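Side-chain contacts in putative aminooxidase (Propionibacterium acnes, PDB 2BA9), which isomerises polyunsaturated fatty acids, producing conjugated linoleic acid, and carries bound FAD in a fold of the flavin-containing amine oxidoreductase family: residues 278-283 with 336-341; 329-334 with 365-370. All blocks are in the same frame, centred on the assembly; numbering follows the deposited sequence.

Contact 1: 278-283 with 336-341; sequences HQQYMV and YADKTQ. With FAD (flavin-adenine dinucleotide), chain D.
Gln-280 and Asp-338 meet through their side-chain ends. Gln-280 NE2 donates a hydrogen bond to Asp-338 OD2 at 2.8 Å, with an N-H...O angle of 152°. The acceptor lies close to the amide plane of Gln-280. The amide, however, comes down on OD2 from above the carboxylate, and the two flat groups stand perpendicular to each other. One water closes the arrangement. It donates to Gln-280 OE1 at 3.1 Å and to Asp-338 OD2 at 2.9 Å. Both ends of the amide are thus tied to the same carboxylate oxygen, one directly and one through water, which should limit rotation of the amide. The Gln-280 chain runs straight beyond CG (chi2 180°), and this carries the amide across to the loop. Further along the strand the contact is looser: Met-282 CE approaches the backbone at Gln-341 O, 4.1 Å away.

Segment 278-283 belongs to strand 277-288 of a mixed sheet, between strands 325-330 and 359-373. Segment 336-341 is the end of the loop that leads into helix 341-355, with Thr-340 at the N-cap of the helix. Met-282 also packs on Cys-344 of that helix. The other side of the strand faces the flavin. Tyr-281 CE2 lies 3.5 Å from FAD C7M, the ring meeting this methyl obliquely, and Val-283 CG2 lies 3.6 Å from the same C7M. Behind the first shell, Asn-332 accepts a hydrogen bond from Gln-280 N and also touches Asp-338, while Tyr-281 OH is hydrogen-bonded to Ala-167 O.

Contact 2: 329-334 with 365-370; sequences LLRNHP and EQTWYY. With FAD (flavin-adenine dinucleotide), chain D.
Arg-331 sets out with CG anti to its carbonyl carbon (chi1 -67°) and bends at chi3 (38°), which brings NH1 to the hydroxyl of Thr-367. Thr-367 has OG1 beside its own backbone N, with CG2 on the side of the carbonyl carbon. NH1 donates to OG1 at 3.1 Å. The bond is weak, because the N-H...O angle is only 131°. OG1 sits at the edge of the guanidinium, near its plane, and the two side chains cross at about a right angle. A second bond, from Arg-331 NE to Lys-339 O, helps to fix the guanidinium.

Segment 329-334 is the end of strand 325-330 and the loop after it. Segment 365-370 lies on strand 359-373, an outermost strand of the mixed sheet. Strand 277-288 runs between them, so Arg-331 and Thr-367 join two strands that are not neighbours, and Met-282 of the middle strand touches Thr-367.

Segment 365-370 also lines the flavin pocket. FAD C8M lies over one face of the Trp-368 ring, 3.3 Å from Trp-368 CD1. Gln-366 CG covers the opposite face, over the ring centre, so the indole is sandwiched. Tyr-370 presents its edge to the flavin, with Tyr-370 CE1 3.3 Å from FAD C9. Hydrogen bonds from Trp-368 NE1 to Met-58 O and from Tyr-370 OH to Phe-168 O hold these two rings.

How the contacts relate
Contacts 1 and 2 lie side by side, their centres about 4 Å apart. Their segments alternate along the chain: 278-283, 329-334, 336-341, then 365-370. Three of them involve the same mixed sheet, in which strand 277-288 lies between strands 325-330 and 359-373. The fourth, 336-341, is the end of the loop between strand 325-330 and helix 341-355 and includes the helix's first residue. The contacts also touch directly, with a probable hydrogen bond from Gln-279 N to Tyr-370 O, 2.7 Å apart. Both reach FAD, through neighbouring strands 277-288 and 359-373. The same part of the sheet thus meets the loop on one side and lines the flavin pocket on the other.

Contact 1: 278-283 with 336-341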
loop_
_atom_site.group_PDB
_atom_site.type_symbol
_atom_site.label_atom_id
_atom_site.label_comp_id
_atom_site.label_asym_id
_atom_site.label_seq_id
_atom_site.Cartn_x
_atom_site.Cartn_y
_atom_site.Cartn_z
ATOM N N HIS A 278 -8.004 -9.101 -1.030
ATOM C CA HIS A 278 -7.536 -7.776 -1.420
ATOM C C HIS A 278 -8.676 -6.761 -1.420
ATOM O O HIS A 278 -9.868 -7.120 -1.343
ATOM C CB HIS A 278 -6.834 -7.826 -2.786
ATOM C CG HIS A 278 -7.764 -7.967 -3.952
ATOM N ND1 HIS A 278 -8.252 -9.185 -4.370
ATOM C CD2 HIS A 278 -8.283 -7.046 -4.797
ATOM C CE1 HIS A 278 -9.041 -9.006 -5.414
ATOM N NE2 HIS A 278 -9.070 -7.718 -5.700
ATOM N N GLN A 279 -8.284 -5.495 -1.474
ATOM C CA GLN A 279 -9.215 -4.386 -1.500
ATOM C C GLN A 279 -9.389 -3.896 -2.924
ATOM O O GLN A 279 -8.433 -3.819 -3.705
ATOM C CB GLN A 279 -8.721 -3.235 -0.618
ATOM C CG GLN A 279 -8.462 -3.632 0.813
ATOM C CD GLN A 279 -9.729 -3.975 1.550
ATOM O OE1 GLN A 279 -10.102 -5.145 1.660
ATOM N NE2 GLN A 279 -10.401 -2.958 2.069
ATOM N N GLN A 280 -10.631 -3.569 -3.253
ATOM C CA GLN A 280 -10.960 -2.896 -4.504
ATOM C C GLN A 280 -11.078 -1.371 -4.274
ATOM O O GLN A 280 -12.170 -0.857 -3.968
ATOM C CB GLN A 280 -12.262 -3.478 -5.056
ATOM C CG GLN A 280 -12.191 -4.965 -5.417
ATOM C CD GLN A 280 -13.510 -5.489 -5.957
ATOM O OE1 GLN A 280 -14.116 -4.890 -6.854
ATOM N NE2 GLN A 280 -13.965 -6.609 -5.417
ATOM N N TYR A 281 -9.956 -0.669 -4.461
ATOM C CA TYR A 281 -9.817 0.767 -4.152
ATOM C C TYR A 281 -9.822 1.605 -5.429
ATOM O O TYR A 281 -8.919 1.471 -6.274
ATOM C CB TYR A 281 -8.494 0.974 -3.400
ATOM C CG TYR A 281 -8.259 2.304 -2.705
ATOM C CD1 TYR A 281 -9.312 3.039 -2.150
ATOM C CD2 TYR A 281 -6.956 2.783 -2.529
ATOM C CE1 TYR A 281 -9.073 4.246 -1.469
ATOM C CE2 TYR A 281 -6.706 3.972 -1.863
ATOM C CZ TYR A 281 -7.770 4.709 -1.331
ATOM O OH TYR A 281 -7.526 5.883 -0.637
ATOM N N MET A 282 -10.842 2.460 -5.574
ATOM C CA MET A 282 -11.085 3.173 -6.829
ATOM C C MET A 282 -10.780 4.652 -6.717
ATOM O O MET A 282 -11.275 5.353 -5.836
ATOM C CB MET A 282 -12.526 2.983 -7.300
ATOM C CG MET A 282 -12.810 3.605 -8.655
ATOM S SD MET A 282 -14.283 2.946 -9.462
ATOM C CE MET A 282 -15.475 4.232 -9.122
ATOM N N VAL A 283 -9.962 5.114 -7.647
ATOM C CA VAL A 283 -9.570 6.509 -7.733
ATOM C C VAL A 283 -10.164 7.060 -9.013
ATOM O O VAL A 283 -10.132 6.406 -10.050
ATOM C CB VAL A 283 -8.045 6.662 -7.770
ATOM C CG1 VAL A 283 -7.636 8.143 -7.801
ATOM C CG2 VAL A 283 -7.416 5.929 -6.586
ATOM N N TYR A 336 -20.401 -7.332 3.083
ATOM C CA TYR A 336 -21.214 -6.858 1.957
ATOM C C TYR A 336 -20.789 -7.428 0.599
ATOM O O TYR A 336 -19.636 -7.818 0.392
ATOM C CB TYR A 336 -21.133 -5.334 1.862
ATOM C CG TYR A 336 -21.649 -4.605 3.084
ATOM C CD1 TYR A 336 -22.968 -4.146 3.132
ATOM C CD2 TYR A 336 -20.829 -4.373 4.176
ATOM C CE1 TYR A 336 -23.454 -3.478 4.240
ATOM C CE2 TYR A 336 -21.310 -3.693 5.307
ATOM C CZ TYR A 336 -22.621 -3.250 5.331
ATOM O OH TYR A 336 -23.104 -2.585 6.439
ATOM N N ALA A 337 -21.736 -7.446 -0.328
ATOM C CA ALA A 337 -21.446 -7.778 -1.726
ATOM C C ALA A 337 -20.678 -6.609 -2.334
ATOM O O ALA A 337 -20.853 -5.462 -1.901
ATOM C CB ALA A 337 -22.706 -8.032 -2.469
ATOM N N ASP A 338 -19.818 -6.893 -3.314
ATOM C CA ASP A 338 -19.007 -5.837 -3.927
ATOM C C ASP A 338 -19.925 -4.779 -4.520
ATOM O O ASP A 338 -20.992 -5.097 -5.057
ATOM C CB ASP A 338 -18.127 -6.373 -5.068
ATOM C CG ASP A 338 -17.040 -7.316 -4.591
ATOM O OD1 ASP A 338 -16.802 -7.388 -3.370
ATOM O OD2 ASP A 338 -16.432 -7.981 -5.461
ATOM N N LYS A 339 -19.498 -3.525 -4.434
ATOM C CA LYS A 339 -20.200 -2.436 -5.108
ATOM C C LYS A 339 -19.725 -2.396 -6.561
ATOM O O LYS A 339 -18.567 -2.690 -6.819
ATOM C CB LYS A 339 -19.909 -1.111 -4.400
ATOM C CG LYS A 339 -20.294 -1.066 -2.927
ATOM C CD LYS A 339 -21.764 -1.424 -2.692
ATOM C CE LYS A 339 -22.253 -0.953 -1.340
ATOM N NZ LYS A 339 -23.627 -1.472 -1.008
ATOM N N THR A 340 -20.610 -2.081 -7.504
ATOM C CA THR A 340 -20.260 -2.072 -8.929
ATOM C C THR A 340 -19.454 -0.822 -9.239
ATOM O O THR A 340 -19.525 0.156 -8.501
ATOM C CB THR A 340 -21.512 -2.094 -9.860
ATOM O OG1 THR A 340 -22.243 -0.869 -9.741
ATOM C CG2 THR A 340 -22.459 -3.286 -9.541
ATOM N N GLN A 341 -18.682 -0.845 -10.321
ATOM C CA GLN A 341 -17.970 0.369 -10.750
ATOM C C GLN A 341 -19.004 1.430 -11.145
ATOM O O GLN A 341 -18.816 2.608 -10.868
ATOM C CB GLN A 341 -16.942 0.089 -11.866
ATOM C CG GLN A 341 -17.475 -0.021 -13.284
ATOM C CD GLN A 341 -16.444 0.408 -14.349
ATOM O OE1 GLN A 341 -15.738 1.416 -14.182
ATOM N NE2 GLN A 341 -16.384 -0.348 -15.460
HETATM P PA FAD D . 2.761 -2.565 -6.853
HETATM O O1A FAD D . 2.992 -1.113 -6.553
HETATM O O2A FAD D . 1.329 -2.989 -7.107
HETATM O O5B FAD D . 3.585 -2.949 -8.172
HETATM C C5B FAD D . 3.546 -4.292 -8.594
HETATM C C4B FAD D . 4.172 -4.422 -9.967
HETATM O O4B FAD D . 4.154 -5.783 -10.348
HETATM C C3B FAD D . 3.417 -3.608 -11.020
HETATM O O3B FAD D . 4.313 -2.766 -11.709
HETATM C C2B FAD D . 2.785 -4.663 -11.898
HETATM O O2B FAD D . 2.553 -4.212 -13.233
HETATM C C1B FAD D . 3.747 -5.847 -11.696
HETATM N N9A FAD D . 3.073 -7.116 -12.024
HETATM C C8A FAD D . 1.881 -7.590 -11.518
HETATM N N7A FAD D . 1.602 -8.788 -12.103
HETATM C C5A FAD D . 2.605 -9.084 -12.975
HETATM C C6A FAD D . 2.837 -10.163 -13.853
HETATM N N6A FAD D . 2.168 -11.344 -13.650
HETATM N N1A FAD D . 4.005 -10.172 -14.607
HETATM C C2A FAD D . 4.905 -9.116 -14.556
HETATM N N3A FAD D . 4.662 -8.057 -13.692
HETATM C C4A FAD D . 3.531 -8.027 -12.934
HETATM N N1 FAD D . 1.794 3.989 -0.162
HETATM C C2 FAD D . 2.398 4.774 0.799
HETATM O O2 FAD D . 3.481 4.436 1.275
HETATM N N3 FAD D . 1.768 5.921 1.243
HETATM C C4 FAD D . 0.555 6.299 0.708
HETATM O O4 FAD D . 0.026 7.345 1.116
HETATM C C4X FAD D . -0.052 5.513 -0.277
HETATM N N5 FAD D . -1.280 5.848 -0.821
HETATM C C5X FAD D . -1.806 5.170 -1.904
HETATM C C6 FAD D . -2.972 5.617 -2.522
HETATM C C7 FAD D . -3.469 4.945 -3.636
HETATM C C7M FAD D . -4.719 5.465 -4.287
HETATM C C8 FAD D . -2.807 3.821 -4.122
HETATM C C8M FAD D . -3.303 3.060 -5.314
HETATM C C9 FAD D . -1.646 3.379 -3.493
HETATM C C9A FAD D . -1.136 4.039 -2.374
HETATM N N10 FAD D . 0.024 3.598 -1.710
HETATM C C10 FAD D . 0.595 4.363 -0.719
HETATM C "C1'" FAD D . 0.467 2.176 -1.803
HETATM C "C2'" FAD D . 1.711 2.021 -2.669
HETATM O "O2'" FAD D . 1.589 2.711 -3.908
HETATM C "C3'" FAD D . 1.932 0.533 -2.886
HETATM O "O3'" FAD D . 1.904 -0.139 -1.624
HETATM C "C4'" FAD D . 3.243 0.278 -3.612
HETATM O "O4'" FAD D . 3.174 0.705 -4.968
HETATM C "C5'" FAD D . 3.572 -1.205 -3.507
HETATM O "O5'" FAD D . 4.592 -1.537 -4.405
HETATM P P FAD D . 4.755 -3.067 -4.915
HETATM O O1P FAD D . 5.882 -3.170 -5.925
HETATM O O2P FAD D . 4.981 -3.924 -3.718
HETATM O O3P FAD D . 3.385 -3.444 -5.662
HETATM O O HOH W 1 -16.496 -6.542 -7.993
#

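Contact 2: 329-334 with 365-370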
loop_
_atom_site.group_PDB
_atom_site.type_symbol
_atom_site.label_atom_id
_atom_site.label_comp_id
_atom_site.label_asym_id
_atom_site.label_seq_id
_atom_site.Cartn_x
_atom_site.Cartn_y
_atom_site.Cartn_z
ATOM N N LEU A 329 -12.718 5.925 -3.037
ATOM C CA LEU A 329 -13.788 5.116 -2.428
ATOM C C LEU A 329 -13.390 3.652 -2.447
ATOM O O LEU A 329 -12.505 3.229 -3.222
ATOM C CB LEU A 329 -15.123 5.290 -3.174
ATOM C CG LEU A 329 -15.168 4.929 -4.679
ATOM C CD1 LEU A 329 -15.334 3.451 -4.941
ATOM C CD2 LEU A 329 -16.257 5.708 -5.426
ATOM N N LEU A 330 -14.056 2.868 -1.610
ATOM C CA LEU A 330 -13.804 1.432 -1.543
ATOM C C LEU A 330 -15.028 0.642 -2.009
ATOM O O LEU A 330 -16.168 0.993 -1.688
ATOM C CB LEU A 330 -13.436 1.007 -0.123
ATOM C CG LEU A 330 -11.955 0.969 0.221
ATOM C CD1 LEU A 330 -11.836 0.752 1.718
ATOM C CD2 LEU A 330 -11.236 -0.114 -0.578
ATOM N N ARG A 331 -14.762 -0.438 -2.733
ATOM C CA ARG A 331 -15.808 -1.232 -3.368
ATOM C C ARG A 331 -16.133 -2.543 -2.659
ATOM O O ARG A 331 -17.090 -3.209 -3.034
ATOM C CB ARG A 331 -15.442 -1.520 -4.832
ATOM C CG ARG A 331 -15.446 -0.257 -5.685
ATOM C CD ARG A 331 -15.090 -0.484 -7.141
ATOM N NE ARG A 331 -15.640 -1.723 -7.672
ATOM C CZ ARG A 331 -15.406 -2.189 -8.892
ATOM N NH1 ARG A 331 -14.664 -1.497 -9.747
ATOM N NH2 ARG A 331 -15.944 -3.347 -9.268
ATOM N N ASN A 332 -15.376 -2.900 -1.632
ATOM C CA ASN A 332 -15.558 -4.198 -0.979
ATOM C C ASN A 332 -15.452 -4.133 0.545
ATOM O O ASN A 332 -14.822 -3.238 1.104
ATOM C CB ASN A 332 -14.524 -5.184 -1.511
ATOM C CG ASN A 332 -13.128 -4.859 -1.014
ATOM O OD1 ASN A 332 -12.542 -3.838 -1.398
ATOM N ND2 ASN A 332 -12.616 -5.682 -0.109
ATOM N N HIS A 333 -16.075 -5.116 1.194
ATOM C CA HIS A 333 -15.987 -5.328 2.635
ATOM C C HIS A 333 -16.488 -6.771 2.874
ATOM O O HIS A 333 -17.384 -7.244 2.157
ATOM C CB HIS A 333 -16.864 -4.288 3.351
ATOM C CG HIS A 333 -16.824 -4.349 4.847
ATOM N ND1 HIS A 333 -17.550 -5.266 5.574
ATOM C CD2 HIS A 333 -16.192 -3.568 5.756
ATOM C CE1 HIS A 333 -17.350 -5.066 6.861
ATOM N NE2 HIS A 333 -16.529 -4.042 7.002
ATOM N N PRO A 334 -15.910 -7.481 3.857
ATOM C CA PRO A 334 -16.367 -8.867 4.107
ATOM C C PRO A 334 -17.871 -9.056 4.368
ATOM O O PRO A 334 -18.413 -10.104 4.054
ATOM C CB PRO A 334 -15.567 -9.284 5.351
ATOM C CG PRO A 334 -14.373 -8.404 5.342
ATOM C CD PRO A 334 -14.824 -7.093 4.775
ATOM N N GLU A 365 -9.995 6.895 -14.445
ATOM C CA GLU A 365 -10.478 6.049 -13.364
ATOM C C GLU A 365 -9.672 4.777 -13.288
ATOM O O GLU A 365 -9.360 4.167 -14.320
ATOM C CB GLU A 365 -11.935 5.670 -13.577
ATOM C CG GLU A 365 -12.555 5.057 -12.354
ATOM C CD GLU A 365 -13.983 4.707 -12.571
ATOM O OE1 GLU A 365 -14.226 3.643 -13.180
ATOM O OE2 GLU A 365 -14.859 5.509 -12.159
ATOM N N GLN A 366 -9.356 4.375 -12.059
ATOM C CA GLN A 366 -8.641 3.130 -11.809
ATOM C C GLN A 366 -9.178 2.453 -10.571
ATOM O O GLN A 366 -9.230 3.087 -9.521
ATOM C CB GLN A 366 -7.155 3.425 -11.585
ATOM C CG GLN A 366 -6.304 2.187 -11.377
ATOM C CD GLN A 366 -6.069 1.427 -12.632
ATOM O OE1 GLN A 366 -5.544 1.968 -13.608
ATOM N NE2 GLN A 366 -6.435 0.157 -12.626
ATOM N N THR A 367 -9.568 1.181 -10.685
ATOM C CA THR A 367 -9.715 0.320 -9.491
ATOM C C THR A 367 -8.430 -0.501 -9.337
ATOM O O THR A 367 -8.035 -1.265 -10.220
ATOM C CB THR A 367 -10.957 -0.590 -9.521
ATOM O OG1 THR A 367 -12.139 0.215 -9.622
ATOM C CG2 THR A 367 -11.045 -1.422 -8.242
ATOM N N TRP A 368 -7.771 -0.321 -8.209
ATOM C CA TRP A 368 -6.464 -0.925 -7.979
ATOM C C TRP A 368 -6.593 -2.240 -7.216
ATOM O O TRP A 368 -7.461 -2.384 -6.357
ATOM C CB TRP A 368 -5.622 0.003 -7.122
ATOM C CG TRP A 368 -5.248 1.302 -7.713
ATOM C CD1 TRP A 368 -5.769 2.520 -7.399
ATOM C CD2 TRP A 368 -4.224 1.541 -8.686
ATOM N NE1 TRP A 368 -5.136 3.499 -8.113
ATOM C CE2 TRP A 368 -4.183 2.927 -8.912
ATOM C CE3 TRP A 368 -3.334 0.714 -9.381
ATOM C CZ2 TRP A 368 -3.284 3.512 -9.807
ATOM C CZ3 TRP A 368 -2.443 1.298 -10.277
ATOM C CH2 TRP A 368 -2.428 2.683 -10.481
ATOM N N TYR A 369 -5.714 -3.189 -7.526
ATOM C CA TYR A 369 -5.499 -4.356 -6.677
ATOM C C TYR A 369 -4.709 -3.821 -5.497
ATOM O O TYR A 369 -3.540 -3.402 -5.628
ATOM C CB TYR A 369 -4.718 -5.438 -7.402
ATOM C CG TYR A 369 -4.342 -6.622 -6.549
ATOM C CD1 TYR A 369 -5.165 -7.742 -6.466
ATOM C CD2 TYR A 369 -3.142 -6.637 -5.837
ATOM C CE1 TYR A 369 -4.793 -8.855 -5.694
ATOM C CE2 TYR A 369 -2.776 -7.730 -5.063
ATOM C CZ TYR A 369 -3.604 -8.822 -4.991
ATOM O OH TYR A 369 -3.225 -9.892 -4.223
ATOM N N TYR A 370 -5.366 -3.820 -4.347
ATOM C CA TYR A 370 -4.916 -3.037 -3.224
ATOM C C TYR A 370 -4.893 -3.885 -1.972
ATOM O O TYR A 370 -5.719 -4.787 -1.793
ATOM C CB TYR A 370 -5.854 -1.846 -3.026
ATOM C CG TYR A 370 -5.231 -0.695 -2.265
ATOM C CD1 TYR A 370 -4.219 0.062 -2.833
ATOM C CD2 TYR A 370 -5.660 -0.365 -0.988
ATOM C CE1 TYR A 370 -3.637 1.114 -2.144
ATOM C CE2 TYR A 370 -5.083 0.696 -0.288
ATOM C CZ TYR A 370 -4.070 1.432 -0.883
ATOM O OH TYR A 370 -3.495 2.472 -0.225
HETATM P PA FAD D . 2.761 -2.565 -6.853
HETATM O O1A FAD D . 2.992 -1.113 -6.553
HETATM O O2A FAD D . 1.329 -2.989 -7.107
HETATM O O5B FAD D . 3.585 -2.949 -8.172
HETATM C C5B FAD D . 3.546 -4.292 -8.594
HETATM C C4B FAD D . 4.172 -4.422 -9.967
HETATM O O4B FAD D . 4.154 -5.783 -10.348
HETATM C C3B FAD D . 3.417 -3.608 -11.020
HETATM O O3B FAD D . 4.313 -2.766 -11.709
HETATM C C2B FAD D . 2.785 -4.663 -11.898
HETATM O O2B FAD D . 2.553 -4.212 -13.233
HETATM C C1B FAD D . 3.747 -5.847 -11.696
HETATM N N9A FAD D . 3.073 -7.116 -12.024
HETATM C C8A FAD D . 1.881 -7.590 -11.518
HETATM N N7A FAD D . 1.602 -8.788 -12.103
HETATM C C5A FAD D . 2.605 -9.084 -12.975
HETATM C C6A FAD D . 2.837 -10.163 -13.853
HETATM N N6A FAD D . 2.168 -11.344 -13.650
HETATM N N1A FAD D . 4.005 -10.172 -14.607
HETATM C C2A FAD D . 4.905 -9.116 -14.556
HETATM N N3A FAD D . 4.662 -8.057 -13.692
HETATM C C4A FAD D . 3.531 -8.027 -12.934
HETATM N N1 FAD D . 1.794 3.989 -0.162
HETATM C C2 FAD D . 2.398 4.774 0.799
HETATM O O2 FAD D . 3.481 4.436 1.275
HETATM N N3 FAD D . 1.768 5.921 1.243
HETATM C C4 FAD D . 0.555 6.299 0.708
HETATM O O4 FAD D . 0.026 7.345 1.116
HETATM C C4X FAD D . -0.052 5.513 -0.277
HETATM N N5 FAD D . -1.280 5.848 -0.821
HETATM C C5X FAD D . -1.806 5.170 -1.904
HETATM C C6 FAD D . -2.972 5.617 -2.522
HETATM C C7 FAD D . -3.469 4.945 -3.636
HETATM C C7M FAD D . -4.719 5.465 -4.287
HETATM C C8 FAD D . -2.807 3.821 -4.122
HETATM C C8M FAD D . -3.303 3.060 -5.314
HETATM C C9 FAD D . -1.646 3.379 -3.493
HETATM C C9A FAD D . -1.136 4.039 -2.374
HETATM N N10 FAD D . 0.024 3.598 -1.710
HETATM C C10 FAD D . 0.595 4.363 -0.719
HETATM C "C1'" FAD D . 0.467 2.176 -1.803
HETATM C "C2'" FAD D . 1.711 2.021 -2.669
HETATM O "O2'" FAD D . 1.589 2.711 -3.908
HETATM C "C3'" FAD D . 1.932 0.533 -2.886
HETATM O "O3'" FAD D . 1.904 -0.139 -1.624
HETATM C "C4'" FAD D . 3.243 0.278 -3.612
HETATM O "O4'" FAD D . 3.174 0.705 -4.968
HETATM C "C5'" FAD D . 3.572 -1.205 -3.507
HETATM O "O5'" FAD D . 4.592 -1.537 -4.405
HETATM P P FAD D . 4.755 -3.067 -4.915
HETATM O O1P FAD D . 5.882 -3.170 -5.925
HETATM O O2P FAD D . 4.981 -3.924 -3.718
HETATM O O3P FAD D . 3.385 -3.444 -5.662
#